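Side-chain contacts in putative SAM-dependent O-methyltranferase (Podospora anserina, PDB 4YMH), which probably transfers a methyl group from S-adenosylmethionine to a hydroxyl oxygen of its substrate: residues A[10-13]-A[14-18]; A[191-194]-A[195-199]. One frame throughout, in Å; residues are numbered along the deposited sequence.

Contact 1. Residues A[10-13]-A[14-18]; sequences EETA and DRVSA
Four successive backbone bonds join residues 10-13 to 14-18 in one continuous helix. The amides of Asp14, Arg15, Val16 and Ser17 donate to the carbonyls of Glu10, Glu11, Thr12 and Ala13, with Asp14 N to Glu10 O at 3.1 Å and Ser17 N to Ala13 O at 2.9 Å.

A water adds a second grip on the first of these carbonyls. It donates to Glu10 O and to Asp14 OD1, the latter at 3.1 Å, and so ties the carboxylate back to the preceding turn. Asp14 can take part because its CG stands beside its own backbone N (chi1 -74°), which leans the carboxylate toward the start of the helix. Thr12 OG1 is hydrogen-bonded to Asn9 OD1.

Among the charged side chains, Glu11 and Arg15 run alongside each other one turn apart, yet Glu11 OE1 stops 4.1 Å from Arg15 NH1, beyond salt-bridge range, with carboxylate and guanidinium planes inclined at 65°. Some electrostatic attraction probably remains, but the firm partner of Arg15 NH1 is Asp184 of the second subunit. Ser17 OG likewise bonds to the backbone N of Ser4 of that subunit.

The CG2 methyl of Val16 makes a close methyl-to-carbonyl contact, 3.1 Å from Thr12 O. Apolar contact is modest: Val16 CG2 lies 4.3 Å from Thr12 CG2, while Val16 and Ala13 both pack on Phe8. The whole is a regular alpha-helical i to i+4 ladder in the first turns of helix 10-22, one flank of which is built into the dimer interface.

Contact 2. Residues A[191-194]-A[195-199]; sequences DHVR and PYWNG
Arg194 and Asn198, one turn apart, are joined through backbone and water at the N-terminal end of helix 194-212, where the preceding loop winds into the first helical turn. From there the Arg194 side chain reaches back along the chain: NE donates to Asp191 OD1 at 3.1 Å in a salt bridge, 19° out of the guanidinium plane. A bend at chi3 (-71°), after an extended start, turns the guanidinium toward Asp191. NH1 gives a hydrogen to a water lying in the guanidinium plane, and the same water accepts from Asn198 ND2 at 2.6 Å; NH2 bonds to the carbonyl of Ala186 in the loop before. Were Arg194 replaced by an alanine, the Asp191 carboxylate would probably be left without its positive mate and the Ala186 carbonyl without this donor.

Two backbone bonds set the helical course, Asn198 N to Arg194 O at 2.9 Å and Trp197 N to Val193 O at 3.1 Å. Pro195, which has no amide hydrogen, fits in the first turn, with its CD 3.5 Å from Asp191 O. A second water receives a weak bond from Tyr196 N and donates to His192 O.

Packing completes the contact. The aliphatic part of Arg194 runs beside Asn198, with CG 3.5 Å from ND2. Trp197 touches Arg177 and Leu179 of a loop. Its neighbour Tyr196 places CE2 3.7 Å above the indole plane, over the ring centre. Val193 CG2 meets the indole at its edge and in its plane, 3.7 Å from Trp197 CD1.

How the contacts relate
Contact 1 comes first along the chain, in the opening turns of helix 10-22, and contact 2 much later, where the loop after strand 167-171 enters helix 194-212. Both belong to one Rossmann-like class I methyltransferase chain built round a seven-stranded mixed sheet, to which neither contributes a strand, and they share no helix. Their centres lie 23 Å apart and their nearest atoms about 9 Å, so the two do not touch. Contact 1 faces the second subunit and lies away from the cofactor, whereas contact 2 meets no other chain of the assembly and brings the side chain of Tyr196 to about 7 Å from the bound S-adenosyl-L-homocysteine. One helix start thus serves the dimer, the other borders the cofactor region.

Contact 1. Residues A[10-13]-A[14-18]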
loop_
_atom_site.group_PDB
_atom_site.type_symbol
_atom_site.label_atom_id
_atom_site.label_comp_id
_atom_site.label_asym_id
_atom_site.label_seq_id
_atom_site.Cartn_x
_atom_site.Cartn_y
_atom_site.Cartn_z
ATOM N N GLU A 10 11.592 -17.901 5.260
ATOM C CA GLU A 10 10.747 -18.314 4.131
ATOM C C GLU A 10 9.396 -18.927 4.531
ATOM O O GLU A 10 8.327 -18.509 4.036
ATOM C CB GLU A 10 11.506 -19.311 3.261
ATOM C CG GLU A 10 12.669 -18.698 2.529
ATOM C CD GLU A 10 13.505 -19.740 1.850
ATOM O OE1 GLU A 10 14.560 -20.102 2.412
ATOM O OE2 GLU A 10 13.104 -20.200 0.760
ATOM N N GLU A 11 9.450 -19.924 5.416
ATOM C CA GLU A 11 8.246 -20.627 5.858
ATOM C C GLU A 11 7.230 -19.662 6.496
ATOM O O GLU A 11 6.024 -19.645 6.154
ATOM C CB GLU A 11 8.619 -21.745 6.845
ATOM C CG GLU A 11 7.426 -22.553 7.322
ATOM C CD GLU A 11 7.755 -23.497 8.471
ATOM O OE1 GLU A 11 7.485 -23.130 9.638
ATOM O OE2 GLU A 11 8.263 -24.608 8.210
ATOM N N THR A 12 7.733 -18.836 7.409
ATOM C CA THR A 12 6.881 -17.911 8.147
ATOM C C THR A 12 6.302 -16.837 7.220
ATOM O O THR A 12 5.137 -16.454 7.357
ATOM C CB THR A 12 7.658 -17.250 9.307
ATOM O OG1 THR A 12 8.310 -18.267 10.080
ATOM C CG2 THR A 12 6.724 -16.464 10.210
ATOM N N ALA A 13 7.099 -16.359 6.270
ATOM C CA ALA A 13 6.591 -15.381 5.309
ATOM C C ALA A 13 5.405 -15.980 4.532
ATOM O O ALA A 13 4.388 -15.300 4.311
ATOM C CB ALA A 13 7.697 -14.938 4.350
ATOM N N ASP A 14 5.520 -17.251 4.142
ATOM C CA ASP A 14 4.410 -17.878 3.419
ATOM C C ASP A 14 3.164 -18.030 4.310
ATOM O O ASP A 14 2.022 -17.846 3.847
ATOM C CB ASP A 14 4.833 -19.232 2.848
ATOM C CG ASP A 14 5.742 -19.095 1.632
ATOM O OD1 ASP A 14 5.776 -18.003 1.017
ATOM O OD2 ASP A 14 6.427 -20.083 1.295
ATOM N N ARG A 15 3.371 -18.343 5.586
ATOM C CA ARG A 15 2.230 -18.414 6.504
ATOM C C ARG A 15 1.544 -17.045 6.669
ATOM O O ARG A 15 0.304 -16.953 6.700
ATOM C CB ARG A 15 2.667 -18.973 7.860
ATOM C CG ARG A 15 2.869 -20.483 7.848
ATOM C CD ARG A 15 3.650 -20.966 9.062
ATOM N NE ARG A 15 2.932 -20.722 10.307
ATOM C CZ ARG A 15 3.526 -20.550 11.482
ATOM N NH1 ARG A 15 4.849 -20.584 11.567
ATOM N NH2 ARG A 15 2.797 -20.333 12.568
ATOM N N VAL A 16 2.342 -15.983 6.740
ATOM C CA VAL A 16 1.797 -14.634 6.870
ATOM C C VAL A 16 1.056 -14.204 5.587
ATOM O O VAL A 16 0.001 -13.538 5.648
ATOM C CB VAL A 16 2.914 -13.620 7.234
ATOM C CG1 VAL A 16 2.342 -12.220 7.358
ATOM C CG2 VAL A 16 3.575 -14.025 8.554
ATOM N N SER A 17 1.567 -14.617 4.431
ATOM C CA SER A 17 0.839 -14.370 3.184
ATOM C C SER A 17 -0.521 -15.050 3.187
ATOM O O SER A 17 -1.532 -14.434 2.819
ATOM C CB SER A 17 1.620 -14.842 1.964
ATOM O OG SER A 17 2.816 -14.105 1.832
ATOM N N ALA A 18 -0.539 -16.326 3.574
ATOM C CA ALA A 18 -1.803 -17.056 3.630
ATOM C C ALA A 18 -2.785 -16.388 4.609
ATOM O O ALA A 18 -3.994 -16.350 4.359
ATOM C CB ALA A 18 -1.572 -18.505 4.023
HETATM O O HOH W 1 8.728 -17.017 1.189
#

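Contact 2. Residues A[191-194]-A[195-199]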
loop_
_atom_site.group_PDB
_atom_site.type_symbol
_atom_site.label_atom_id
_atom_site.label_comp_id
_atom_site.label_asym_id
_atom_site.label_seq_id
_atom_site.Cartn_x
_atom_site.Cartn_y
_atom_site.Cartn_z
ATOM N N ASP A 191 19.345 -20.317 -7.264
ATOM C CA ASP A 191 20.527 -19.869 -8.001
ATOM C C ASP A 191 20.305 -19.810 -9.516
ATOM O O ASP A 191 20.937 -19.021 -10.207
ATOM C CB ASP A 191 21.723 -20.776 -7.698
ATOM C CG ASP A 191 22.343 -20.493 -6.337
ATOM O OD1 ASP A 191 22.254 -19.333 -5.863
ATOM O OD2 ASP A 191 22.912 -21.435 -5.747
ATOM N N HIS A 192 19.404 -20.641 -10.023
ATOM C CA HIS A 192 19.157 -20.727 -11.461
ATOM C C HIS A 192 18.532 -19.462 -12.053
ATOM O O HIS A 192 18.681 -19.195 -13.247
ATOM C CB HIS A 192 18.261 -21.927 -11.768
ATOM C CG HIS A 192 18.931 -23.245 -11.543
ATOM N ND1 HIS A 192 18.284 -24.447 -11.723
ATOM C CD2 HIS A 192 20.194 -23.546 -11.168
ATOM C CE1 HIS A 192 19.125 -25.437 -11.469
ATOM N NE2 HIS A 192 20.290 -24.917 -11.132
ATOM N N VAL A 193 17.818 -18.695 -11.233
ATOM C CA VAL A 193 17.214 -17.457 -11.712
ATOM C C VAL A 193 17.914 -16.226 -11.154
ATOM O O VAL A 193 17.496 -15.105 -11.398
ATOM C CB VAL A 193 15.725 -17.380 -11.349
ATOM C CG1 VAL A 193 14.980 -18.577 -11.950
ATOM C CG2 VAL A 193 15.563 -17.333 -9.843
ATOM N N ARG A 194 18.994 -16.443 -10.414
ATOM C CA ARG A 194 19.737 -15.342 -9.794
ATOM C C ARG A 194 20.363 -14.361 -10.822
ATOM O O ARG A 194 20.197 -13.153 -10.686
ATOM C CB ARG A 194 20.802 -15.925 -8.851
ATOM C CG ARG A 194 21.530 -14.934 -7.972
ATOM C CD ARG A 194 22.418 -15.660 -6.929
ATOM N NE ARG A 194 21.644 -16.342 -5.880
ATOM C CZ ARG A 194 21.127 -15.727 -4.816
ATOM N NH1 ARG A 194 21.264 -14.416 -4.680
ATOM N NH2 ARG A 194 20.448 -16.410 -3.901
ATOM N N PRO A 195 21.074 -14.859 -11.861
ATOM C CA PRO A 195 21.594 -13.867 -12.819
ATOM C C PRO A 195 20.525 -12.976 -13.453
ATOM O O PRO A 195 20.720 -11.745 -13.586
ATOM C CB PRO A 195 22.267 -14.737 -13.881
ATOM C CG PRO A 195 22.697 -15.933 -13.129
ATOM C CD PRO A 195 21.620 -16.203 -12.136
ATOM N N TYR A 196 19.401 -13.583 -13.825
ATOM C CA TYR A 196 18.307 -12.821 -14.403
ATOM C C TYR A 196 17.854 -11.709 -13.433
ATOM O O TYR A 196 17.770 -10.519 -13.791
ATOM C CB TYR A 196 17.122 -13.746 -14.758
ATOM C CG TYR A 196 15.881 -12.972 -15.111
ATOM C CD1 TYR A 196 15.709 -12.440 -16.384
ATOM C CD2 TYR A 196 14.892 -12.733 -14.162
ATOM C CE1 TYR A 196 14.580 -11.703 -16.699
ATOM C CE2 TYR A 196 13.775 -11.998 -14.464
ATOM C CZ TYR A 196 13.618 -11.492 -15.738
ATOM O OH TYR A 196 12.494 -10.754 -16.047
ATOM N N TRP A 197 17.572 -12.089 -12.193
ATOM C CA TRP A 197 17.041 -11.099 -11.256
ATOM C C TRP A 197 18.084 -10.052 -10.861
ATOM O O TRP A 197 17.728 -8.934 -10.524
ATOM C CB TRP A 197 16.459 -11.778 -10.009
ATOM C CG TRP A 197 15.106 -12.380 -10.284
ATOM C CD1 TRP A 197 14.780 -13.702 -10.299
ATOM C CD2 TRP A 197 13.911 -11.666 -10.611
ATOM N NE1 TRP A 197 13.448 -13.857 -10.611
ATOM C CE2 TRP A 197 12.892 -12.618 -10.801
ATOM C CE3 TRP A 197 13.602 -10.307 -10.747
ATOM C CZ2 TRP A 197 11.580 -12.257 -11.126
ATOM C CZ3 TRP A 197 12.305 -9.949 -11.068
ATOM C CH2 TRP A 197 11.308 -10.925 -11.260
ATOM N N ASN A 198 19.362 -10.405 -10.910
ATOM C CA ASN A 198 20.416 -9.433 -10.624
ATOM C C ASN A 198 20.459 -8.370 -11.712
ATOM O O ASN A 198 20.625 -7.179 -11.429
ATOM C CB ASN A 198 21.780 -10.127 -10.510
ATOM C CG ASN A 198 22.178 -10.403 -9.072
ATOM O OD1 ASN A 198 22.155 -9.509 -8.216
ATOM N ND2 ASN A 198 22.529 -11.650 -8.793
ATOM N N GLY A 199 20.316 -8.815 -12.963
ATOM C CA GLY A 199 20.194 -7.880 -14.071
ATOM C C GLY A 199 19.017 -6.932 -13.873
ATOM O O GLY A 199 19.141 -5.689 -14.005
HETATM O O HOH W 2 19.128 -16.887 -14.559
HETATM O O HOH W 3 22.721 -12.392 -6.271
#